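Local structure of cytosolic IMP-GMP specific 5'-nucleotidase (Legionella pneumophila subsp. pneumophila, 4OHF) at residues 10-15 and 317-322; 199-204 and 441-446; 249-254 and 304-309. The protein probably hydrolyses purine nucleoside 5'-monophosphates such as IMP and GMP to nucleoside and phosphate, as a magnesium-dependent enzyme of the HAD superfamily. One frame throughout, in Å; residues are numbered along the deposited sequence.

Contact 1. Residues 10-15 and 317-322. With PO4 (phosphate ion), chain I.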
loop_
_atom_site.group_PDB
_atom_site.type_symbol
_atom_site.label_atom_id
_atom_site.label_comp_id
_atom_site.label_asym_id
_atom_site.label_seq_id
_atom_site.Cartn_x
_atom_site.Cartn_y
_atom_site.Cartn_z
ATOM N N ARG B 10 29.097 5.687 9.947
ATOM C CA ARG B 10 28.754 4.941 11.152
ATOM C C ARG B 10 29.895 4.017 11.518
ATOM O O ARG B 10 30.615 3.533 10.649
ATOM C CB ARG B 10 27.528 4.068 10.928
ATOM C CG ARG B 10 26.206 4.749 11.017
ATOM C CD ARG B 10 25.101 3.714 10.829
ATOM N NE ARG B 10 25.055 3.211 9.461
ATOM C CZ ARG B 10 24.797 3.984 8.409
ATOM N NH1 ARG B 10 24.565 5.287 8.587
ATOM N NH2 ARG B 10 24.772 3.459 7.186
ATOM N N ILE B 11 30.032 3.762 12.813
ATOM C CA ILE B 11 31.067 2.878 13.315
ATOM C C ILE B 11 31.020 1.494 12.672
ATOM O O ILE B 11 29.951 0.940 12.462
ATOM C CB ILE B 11 30.914 2.658 14.842
ATOM C CG1 ILE B 11 31.201 3.955 15.596
ATOM C CG2 ILE B 11 31.846 1.533 15.320
ATOM C CD1 ILE B 11 30.830 3.882 17.070
ATOM N N ILE B 12 32.196 0.973 12.340
ATOM C CA ILE B 12 32.344 -0.386 11.841
ATOM C C ILE B 12 33.738 -0.844 12.279
ATOM O O ILE B 12 34.751 -0.233 11.927
ATOM C CB ILE B 12 32.186 -0.540 10.305
ATOM C CG1 ILE B 12 32.158 -2.038 9.982
ATOM C CG2 ILE B 12 33.332 0.142 9.544
ATOM C CD1 ILE B 12 32.072 -2.363 8.533
ATOM N N ASN B 13 33.766 -1.898 13.093
ATOM C CA ASN B 13 35.003 -2.464 13.619
ATOM C C ASN B 13 35.493 -3.533 12.645
ATOM O O ASN B 13 35.056 -4.670 12.709
ATOM C CB ASN B 13 34.701 -3.065 14.997
ATOM C CG ASN B 13 35.933 -3.565 15.713
ATOM O OD1 ASN B 13 37.064 -3.330 15.285
ATOM N ND2 ASN B 13 35.715 -4.256 16.828
ATOM N N MET B 14 36.390 -3.175 11.734
ATOM C CA MET B 14 36.870 -4.151 10.755
ATOM C C MET B 14 37.436 -5.416 11.393
ATOM O O MET B 14 37.439 -6.481 10.774
ATOM C CB MET B 14 37.920 -3.537 9.827
ATOM C CG MET B 14 37.369 -2.574 8.787
ATOM S SD MET B 14 36.036 -3.235 7.753
ATOM C CE MET B 14 36.964 -4.100 6.494
ATOM N N ARG B 15 37.912 -5.293 12.628
ATOM C CA ARG B 15 38.478 -6.421 13.360
ATOM C C ARG B 15 37.445 -7.529 13.505
ATOM O O ARG B 15 37.779 -8.711 13.424
ATOM C CB ARG B 15 38.943 -5.960 14.749
ATOM C CG ARG B 15 39.360 -7.083 15.704
ATOM C CD ARG B 15 40.873 -7.181 15.870
ATOM N NE ARG B 15 41.460 -5.926 16.336
ATOM C CZ ARG B 15 42.755 -5.763 16.596
ATOM N NH1 ARG B 15 43.594 -6.780 16.441
ATOM N NH2 ARG B 15 43.215 -4.580 16.991
ATOM N N ASN B 317 20.922 -7.535 7.044
ATOM C CA ASN B 317 21.698 -7.386 8.282
ATOM C C ASN B 317 23.219 -7.461 8.128
ATOM O O ASN B 317 23.960 -7.468 9.117
ATOM C CB ASN B 317 21.198 -8.332 9.404
ATOM C CG ASN B 317 21.927 -9.666 9.448
ATOM O OD1 ASN B 317 21.794 -10.417 10.415
ATOM N ND2 ASN B 317 22.688 -9.975 8.407
ATOM N N TRP B 318 23.669 -7.496 6.875
ATOM C CA TRP B 318 25.096 -7.491 6.547
ATOM C C TRP B 318 25.542 -6.029 6.607
ATOM O O TRP B 318 24.750 -5.122 6.348
ATOM C CB TRP B 318 25.326 -7.941 5.101
ATOM C CG TRP B 318 25.298 -9.405 4.813
ATOM C CD1 TRP B 318 24.912 -10.415 5.649
ATOM C CD2 TRP B 318 25.675 -10.022 3.578
ATOM N NE1 TRP B 318 25.026 -11.623 5.005
ATOM C CE2 TRP B 318 25.493 -11.410 3.733
ATOM C CE3 TRP B 318 26.149 -9.532 2.355
ATOM C CZ2 TRP B 318 25.769 -12.320 2.708
ATOM C CZ3 TRP B 318 26.423 -10.434 1.338
ATOM C CH2 TRP B 318 26.232 -11.815 1.522
ATOM N N ARG B 319 26.804 -5.791 6.928
ATOM C CA ARG B 319 27.279 -4.422 6.924
ATOM C C ARG B 319 27.476 -4.062 5.451
ATOM O O ARG B 319 28.024 -4.851 4.676
ATOM C CB ARG B 319 28.600 -4.307 7.683
ATOM C CG ARG B 319 28.510 -4.793 9.126
ATOM C CD ARG B 319 27.328 -4.181 9.835
ATOM N NE ARG B 319 27.423 -2.727 9.864
ATOM C CZ ARG B 319 28.259 -2.042 10.636
ATOM N NH1 ARG B 319 29.077 -2.691 11.456
ATOM N NH2 ARG B 319 28.288 -0.711 10.575
ATOM N N THR B 320 27.009 -2.884 5.051
ATOM C CA THR B 320 27.168 -2.453 3.668
ATOM C C THR B 320 28.050 -1.205 3.537
ATOM O O THR B 320 27.896 -0.231 4.272
ATOM C CB THR B 320 25.804 -2.175 3.013
ATOM O OG1 THR B 320 25.078 -1.245 3.814
ATOM C CG2 THR B 320 24.998 -3.445 2.894
ATOM N N ALA B 321 28.988 -1.255 2.597
ATOM C CA ALA B 321 29.886 -0.142 2.342
ATOM C C ALA B 321 29.719 0.243 0.879
ATOM O O ALA B 321 29.186 -0.514 0.079
ATOM C CB ALA B 321 31.317 -0.547 2.619
ATOM N N LEU B 322 30.195 1.414 0.517
ATOM C CA LEU B 322 30.029 1.870 -0.845
ATOM C C LEU B 322 31.272 2.526 -1.453
ATOM O O LEU B 322 32.089 3.146 -0.767
ATOM C CB LEU B 322 28.876 2.857 -0.863
ATOM C CG LEU B 322 28.186 3.154 -2.173
ATOM C CD1 LEU B 322 27.453 1.920 -2.629
ATOM C CD2 LEU B 322 27.214 4.323 -1.964
HETATM P P PO4 I . 25.565 -0.447 7.943
HETATM O O1 PO4 I . 26.551 -1.460 7.491
HETATM O O2 PO4 I . 25.400 0.588 6.893
HETATM O O3 PO4 I . 26.050 0.190 9.192
HETATM O O4 PO4 I . 24.259 -1.097 8.202
#
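A phosphate-filled basic pocket where the central sheet meets a second subunit joins Arg319, at the start of strand 319-323, to the backbone of Ile11 and the side chain of Ile12. Arg319 reaches over by bending its chain at both chi2 and chi3, which turns the edge of the guanidinium toward its partners. Arg319 NH2 donates to Ile11 O at 3.0 Å in a nearly straight bond (172°); the oxygen lies almost in the guanidinium plane. Arg319 NH2 also holds O3 of the phosphate at 2.8 Å, while Arg319 NE holds O1, so two nitrogens of one flat group grip the ion. Thr320 N adds a further bond to phosphate O1, at 2.9 Å. From the other segment Arg10 offers a second edge: its NH2 meets phosphate O2 at 3.0 Å and its NE meets O3. Arginine suits both places because its in-plane N-H groups can address several oxygens at once, and the anion between the two probably offsets their like charges. Ile12 supplies the apolar part, CD1 over one guanidinium face and CG1 3.5 Å from Arg319 NH1. Lys313 of the same chain and Tyr113 of the second subunit also bind the phosphate, which probably came from the crystallisation liquor. Paired arginine edges, a backbone N-H and a lysine round one tetrahedral ion form an anion-binding pocket at a subunit interface.

Contact 2. Residues 199-204 and 441-446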
loop_
_atom_site.group_PDB
_atom_site.type_symbol
_atom_site.label_atom_id
_atom_site.label_comp_id
_atom_site.label_asym_id
_atom_site.label_seq_id
_atom_site.Cartn_x
_atom_site.Cartn_y
_atom_site.Cartn_z
ATOM N N ILE B 199 43.811 -10.677 3.185
ATOM C CA ILE B 199 43.790 -12.122 3.355
ATOM C C ILE B 199 44.866 -12.532 4.350
ATOM O O ILE B 199 44.656 -13.388 5.211
ATOM C CB ILE B 199 44.042 -12.835 2.024
ATOM C CG1 ILE B 199 42.974 -12.419 1.015
ATOM C CG2 ILE B 199 44.013 -14.337 2.231
ATOM C CD1 ILE B 199 43.284 -12.816 -0.404
ATOM N N ARG B 200 46.018 -11.891 4.225
ATOM C CA ARG B 200 47.156 -12.150 5.084
ATOM C C ARG B 200 46.745 -12.084 6.555
ATOM O O ARG B 200 47.252 -12.845 7.374
ATOM C CB ARG B 200 48.240 -11.123 4.776
ATOM C CG ARG B 200 49.627 -11.459 5.249
ATOM C CD ARG B 200 50.598 -10.413 4.706
ATOM N NE ARG B 200 50.598 -10.403 3.240
ATOM C CZ ARG B 200 50.615 -9.306 2.484
ATOM N NH1 ARG B 200 50.615 -9.419 1.163
ATOM N NH2 ARG B 200 50.622 -8.098 3.044
ATOM N N TYR B 201 45.818 -11.187 6.883
ATOM C CA TYR B 201 45.338 -11.025 8.253
ATOM C C TYR B 201 44.135 -11.900 8.600
ATOM O O TYR B 201 43.412 -11.612 9.555
ATOM C CB TYR B 201 44.972 -9.567 8.528
ATOM C CG TYR B 201 46.142 -8.651 8.824
ATOM C CD1 TYR B 201 46.345 -8.142 10.107
ATOM C CD2 TYR B 201 47.021 -8.251 7.809
ATOM C CE1 TYR B 201 47.393 -7.247 10.375
ATOM C CE2 TYR B 201 48.071 -7.361 8.061
ATOM C CZ TYR B 201 48.250 -6.862 9.345
ATOM O OH TYR B 201 49.272 -5.974 9.594
ATOM N N GLY B 202 43.904 -12.952 7.823
ATOM C CA GLY B 202 42.796 -13.847 8.119
ATOM C C GLY B 202 41.431 -13.456 7.590
ATOM O O GLY B 202 40.421 -14.053 7.947
ATOM N N LYS B 203 41.395 -12.449 6.734
ATOM C CA LYS B 203 40.144 -11.988 6.153
ATOM C C LYS B 203 39.743 -12.895 4.989
ATOM O O LYS B 203 40.588 -13.331 4.217
ATOM C CB LYS B 203 40.321 -10.570 5.634
ATOM C CG LYS B 203 39.376 -9.557 6.209
ATOM C CD LYS B 203 39.615 -9.348 7.685
ATOM C CE LYS B 203 38.816 -8.164 8.189
ATOM N NZ LYS B 203 38.896 -8.084 9.668
ATOM N N LYS B 204 38.456 -13.190 4.868
ATOM C CA LYS B 204 37.981 -14.011 3.761
ATOM C C LYS B 204 37.324 -13.058 2.773
ATOM O O LYS B 204 36.543 -12.201 3.159
ATOM C CB LYS B 204 36.962 -15.046 4.232
ATOM C CG LYS B 204 37.560 -16.296 4.851
ATOM C CD LYS B 204 36.430 -17.250 5.215
ATOM C CE LYS B 204 36.917 -18.533 5.869
ATOM N NZ LYS B 204 35.735 -19.376 6.272
ATOM N N SER B 441 44.259 -0.558 7.506
ATOM C CA SER B 441 44.514 -1.740 8.317
ATOM C C SER B 441 43.275 -2.621 8.379
ATOM O O SER B 441 42.191 -2.155 8.713
ATOM C CB SER B 441 44.896 -1.314 9.731
ATOM O OG SER B 441 44.932 -2.430 10.595
ATOM N N PRO B 442 43.414 -3.908 8.052
ATOM C CA PRO B 442 42.238 -4.775 8.114
ATOM C C PRO B 442 41.725 -4.955 9.543
ATOM O O PRO B 442 40.920 -5.839 9.799
ATOM C CB PRO B 442 42.738 -6.080 7.500
ATOM C CG PRO B 442 44.197 -6.058 7.804
ATOM C CD PRO B 442 44.579 -4.638 7.529
ATOM N N MET B 443 42.199 -4.109 10.463
ATOM C CA MET B 443 41.784 -4.152 11.875
ATOM C C MET B 443 41.198 -2.796 12.295
ATOM O O MET B 443 40.678 -2.641 13.407
ATOM C CB MET B 443 42.981 -4.480 12.794
ATOM C CG MET B 443 43.670 -5.841 12.558
ATOM S SD MET B 443 42.596 -7.292 12.753
ATOM C CE MET B 443 43.520 -8.580 11.838
ATOM N N THR B 444 41.307 -1.822 11.389
ATOM C CA THR B 444 40.830 -0.454 11.579
ATOM C C THR B 444 39.444 -0.313 12.211
ATOM O O THR B 444 38.490 -0.950 11.781
ATOM C CB THR B 444 40.781 0.285 10.232
ATOM O OG1 THR B 444 42.070 0.228 9.601
ATOM C CG2 THR B 444 40.382 1.724 10.433
ATOM N N TYR B 445 39.334 0.527 13.234
ATOM C CA TYR B 445 38.034 0.767 13.857
ATOM C C TYR B 445 37.589 2.126 13.298
ATOM O O TYR B 445 38.141 3.167 13.674
ATOM C CB TYR B 445 38.157 0.852 15.381
ATOM C CG TYR B 445 36.834 0.870 16.136
ATOM C CD1 TYR B 445 36.332 -0.292 16.723
ATOM C CD2 TYR B 445 36.099 2.052 16.287
ATOM C CE1 TYR B 445 35.137 -0.284 17.452
ATOM C CE2 TYR B 445 34.898 2.072 17.009
ATOM C CZ TYR B 445 34.422 0.893 17.592
ATOM O OH TYR B 445 33.240 0.885 18.311
ATOM N N PHE B 446 36.615 2.106 12.393
ATOM C CA PHE B 446 36.103 3.316 11.771
ATOM C C PHE B 446 35.038 4.030 12.604
ATOM O O PHE B 446 34.024 3.431 12.984
ATOM C CB PHE B 446 35.511 2.984 10.398
ATOM C CG PHE B 446 36.535 2.632 9.350
ATOM C CD1 PHE B 446 37.415 3.591 8.858
ATOM C CD2 PHE B 446 36.604 1.347 8.831
ATOM C CE1 PHE B 446 38.342 3.272 7.864
ATOM C CE2 PHE B 446 37.530 1.025 7.836
ATOM C CZ PHE B 446 38.394 1.987 7.357
#
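Tyr201 turns its CG away from its own carbonyl carbon and beside its backbone N (chi1 -79°), which lays the ring against Pro442, while Lys203 bends once, at chi2 (66°), and then runs extended to the carbonyl of the same proline. Pro442 CG stands over one face of the Tyr201 ring, 3.7 Å from its centroid and 23° off the normal. This is a CH-pi contact in which the pyrrolidine ring and the tyrosine side chain cross at about a right angle. Proline fits here because its ring is compact and rigid, and its CG can sit close over the tyrosine face. Met443 takes the edge of the same ring: its chain folds back at chi2, bringing CE to 3.3 Å from Tyr201 CD1, a reach that flexible methionine makes easily. Tyr201 is thus met over a face and at an edge, although the residue as a whole remains exposed.

The polar part lies deeper. Lys203 NZ donates to Pro442 O at 3.0 Å, nearly along the C=O axis, and is shared with Met14 O, so backbone oxygens satisfy an ammonium group on a buried residue. Ser441 O accepts from both the N and the OG1 of Thr444, which fixes the turn that presents Pro442.

Gly202, with positive phi, is the C' residue of the Schellman motif that ends helix 189-200, and Lys203 follows it toward strand 204-208 of the central sheet. On the other side, Ser441 bonds Gln381 of the second subunit, and the chain runs on into strand 445-446, antiparallel to strand 12-13. The contact therefore joins the C-terminal end of helix 189-200 to the turn leading into that small sheet.

Contact 3. Residues 249-254 and 304-309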
loop_
_atom_site.group_PDB
_atom_site.type_symbol
_atom_site.label_atom_id
_atom_site.label_comp_id
_atom_site.label_asym_id
_atom_site.label_seq_id
_atom_site.Cartn_x
_atom_site.Cartn_y
_atom_site.Cartn_z
ATOM N N ARG B 249 17.739 -8.646 -4.981
ATOM C CA ARG B 249 17.002 -9.805 -4.484
ATOM C C ARG B 249 17.875 -10.840 -3.802
ATOM O O ARG B 249 17.404 -11.553 -2.912
ATOM C CB ARG B 249 16.169 -10.444 -5.601
ATOM C CG ARG B 249 14.876 -9.692 -5.870
ATOM C CD ARG B 249 13.892 -10.504 -6.691
ATOM N NE ARG B 249 14.314 -10.629 -8.074
ATOM C CZ ARG B 249 13.558 -11.131 -9.044
ATOM N NH1 ARG B 249 14.043 -11.195 -10.283
ATOM N NH2 ARG B 249 12.329 -11.564 -8.781
ATOM N N PHE B 250 19.139 -10.938 -4.197
ATOM C CA PHE B 250 20.024 -11.894 -3.542
ATOM C C PHE B 250 20.045 -11.630 -2.025
ATOM O O PHE B 250 20.092 -12.554 -1.216
ATOM C CB PHE B 250 21.452 -11.765 -4.055
ATOM C CG PHE B 250 22.458 -12.574 -3.262
ATOM C CD1 PHE B 250 22.853 -13.849 -3.689
ATOM C CD2 PHE B 250 22.994 -12.075 -2.077
ATOM C CE1 PHE B 250 23.765 -14.610 -2.949
ATOM C CE2 PHE B 250 23.897 -12.821 -1.334
ATOM C CZ PHE B 250 24.284 -14.100 -1.775
ATOM N N PHE B 251 20.031 -10.356 -1.654
ATOM C CA PHE B 251 20.077 -9.956 -0.261
ATOM C C PHE B 251 18.813 -10.247 0.544
ATOM O O PHE B 251 18.902 -10.648 1.694
ATOM C CB PHE B 251 20.392 -8.460 -0.165
ATOM C CG PHE B 251 21.725 -8.088 -0.723
ATOM C CD1 PHE B 251 21.824 -7.349 -1.898
ATOM C CD2 PHE B 251 22.890 -8.490 -0.085
ATOM C CE1 PHE B 251 23.067 -7.015 -2.428
ATOM C CE2 PHE B 251 24.134 -8.166 -0.602
ATOM C CZ PHE B 251 24.224 -7.424 -1.779
ATOM N N TYR B 252 17.640 -10.061 -0.053
ATOM C CA TYR B 252 16.405 -10.271 0.698
ATOM C C TYR B 252 15.471 -11.377 0.230
ATOM O O TYR B 252 14.571 -11.778 0.973
ATOM C CB TYR B 252 15.612 -8.957 0.769
ATOM C CG TYR B 252 15.254 -8.375 -0.581
ATOM C CD1 TYR B 252 15.923 -7.250 -1.079
ATOM C CD2 TYR B 252 14.237 -8.932 -1.350
ATOM C CE1 TYR B 252 15.582 -6.693 -2.309
ATOM C CE2 TYR B 252 13.886 -8.381 -2.590
ATOM C CZ TYR B 252 14.566 -7.260 -3.058
ATOM O OH TYR B 252 14.233 -6.713 -4.272
ATOM N N ASP B 253 15.662 -11.866 -0.988
ATOM C CA ASP B 253 14.799 -12.919 -1.502
ATOM C C ASP B 253 15.274 -14.302 -1.053
ATOM O O ASP B 253 16.103 -14.409 -0.151
ATOM C CB ASP B 253 14.736 -12.828 -3.018
ATOM C CG ASP B 253 13.378 -13.201 -3.557
ATOM O OD1 ASP B 253 12.876 -12.512 -4.482
ATOM O OD2 ASP B 253 12.813 -14.194 -3.042
ATOM N N ASN B 254 14.748 -15.360 -1.663
ATOM C CA ASN B 254 15.137 -16.712 -1.268
ATOM C C ASN B 254 15.464 -17.618 -2.460
ATOM O O ASN B 254 15.263 -18.836 -2.403
ATOM C CB ASN B 254 14.024 -17.342 -0.446
ATOM C CG ASN B 254 12.735 -17.460 -1.230
ATOM O OD1 ASN B 254 11.746 -18.002 -0.738
ATOM N ND2 ASN B 254 12.738 -16.956 -2.465
ATOM N N HIS B 304 26.738 1.073 -6.344
ATOM C CA HIS B 304 25.491 1.824 -6.486
ATOM C C HIS B 304 24.411 1.323 -5.534
ATOM O O HIS B 304 24.372 0.143 -5.229
ATOM C CB HIS B 304 24.997 1.791 -7.950
ATOM C CG HIS B 304 25.820 2.642 -8.878
ATOM N ND1 HIS B 304 27.014 2.215 -9.424
ATOM C CD2 HIS B 304 25.654 3.921 -9.299
ATOM C CE1 HIS B 304 27.548 3.193 -10.136
ATOM N NE2 HIS B 304 26.742 4.239 -10.075
ATOM N N ILE B 305 23.550 2.226 -5.058
ATOM C CA ILE B 305 22.485 1.853 -4.124
ATOM C C ILE B 305 21.398 1.038 -4.786
ATOM O O ILE B 305 20.791 1.481 -5.757
ATOM C CB ILE B 305 21.816 3.084 -3.476
ATOM C CG1 ILE B 305 22.734 3.697 -2.421
ATOM C CG2 ILE B 305 20.518 2.677 -2.797
ATOM C CD1 ILE B 305 23.979 4.286 -2.976
ATOM N N TYR B 306 21.143 -0.148 -4.239
ATOM C CA TYR B 306 20.119 -1.061 -4.767
ATOM C C TYR B 306 18.682 -0.614 -4.501
ATOM O O TYR B 306 17.978 -1.208 -3.679
ATOM C CB TYR B 306 20.324 -2.473 -4.190
ATOM C CG TYR B 306 21.518 -3.183 -4.775
ATOM C CD1 TYR B 306 21.483 -3.667 -6.080
ATOM C CD2 TYR B 306 22.713 -3.298 -4.058
ATOM C CE1 TYR B 306 22.604 -4.239 -6.668
ATOM C CE2 TYR B 306 23.850 -3.871 -4.640
ATOM C CZ TYR B 306 23.781 -4.335 -5.951
ATOM O OH TYR B 306 24.883 -4.871 -6.571
ATOM N N GLY B 307 18.248 0.426 -5.200
ATOM C CA GLY B 307 16.895 0.905 -5.022
ATOM C C GLY B 307 16.520 1.192 -3.582
ATOM O O GLY B 307 17.122 2.062 -2.947
ATOM N N ASP B 308 15.538 0.455 -3.060
ATOM C CA ASP B 308 15.060 0.663 -1.692
ATOM C C ASP B 308 16.022 0.215 -0.598
ATOM O O ASP B 308 16.228 -0.980 -0.377
ATOM C CB ASP B 308 13.712 -0.024 -1.488
ATOM C CG ASP B 308 13.129 0.241 -0.109
ATOM O OD1 ASP B 308 13.058 1.425 0.291
ATOM O OD2 ASP B 308 12.739 -0.730 0.575
ATOM N N ILE B 309 16.579 1.202 0.098
ATOM C CA ILE B 309 17.539 0.977 1.168
ATOM C C ILE B 309 16.902 0.300 2.377
ATOM O O ILE B 309 17.530 -0.508 3.052
ATOM C CB ILE B 309 18.171 2.322 1.611
ATOM C CG1 ILE B 309 18.662 3.096 0.381
ATOM C CG2 ILE B 309 19.322 2.073 2.566
ATOM C CD1 ILE B 309 19.308 4.439 0.698
#
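Phe251 and Tyr306 meet obliquely, their planes inclined at 54° and their ring centroids 5.7 Å apart. The side chains cross at about a right angle, and the touch is made by one corner of each ring, Phe251 CE1 lying 3.9 Å from Tyr306 CE2. Both CB atoms point toward the other segment, and chi1 then sets CG opposite the carbonyl carbon (-63° in Phe251, -73° in Tyr306). Phenylalanine suits its buried place on the short helix 249-252, where it also packs on Leu208, Leu312 and Tyr300. Tyrosine suits position 306 because its hydroxyl has a polar partner, Tyr300 OH, beyond the apolar meeting point. The loop holding Tyr306 makes an inverse gamma turn centred on that residue, then passes through Gly307, whose positive phi favours glycine, to Asp308, the N-cap of helix 309-315. The loop begins right after Asp303, a magnesium ligand at the HAD motif IV position, and the Tyr306 side chain comes within about 3 Å of that of Asp23, another ligand. The contact is purely apolar, which implies little directional preference where the rings meet; the directional bond of Tyr306 is that of its hydroxyl with Tyr300.

Overall arrangement
Contacts 1 and 2 share one small element, the antiparallel pair of strands 12-13 and 445-446, where Ile12 O bonds Phe446 N, and both reach the second subunit. All three are partly buried: contact 3 lies nearest the centre of the chain (about 15 Å between centres), contact 1 next (18 Å) and contact 2 farthest out (26 Å). Contact 1 is dominated by charge around an anion; contact 2 combines an exposed tyrosine packed on a buried proline with a buried lysine. Contact 3 is wholly aromatic and stands beside the magnesium site, with its first segment also meeting the third subunit through Arg249 and Asp253. Contacts 1 and 3 touch through Trp318 and Leu322; contacts 2 and 3 do not touch.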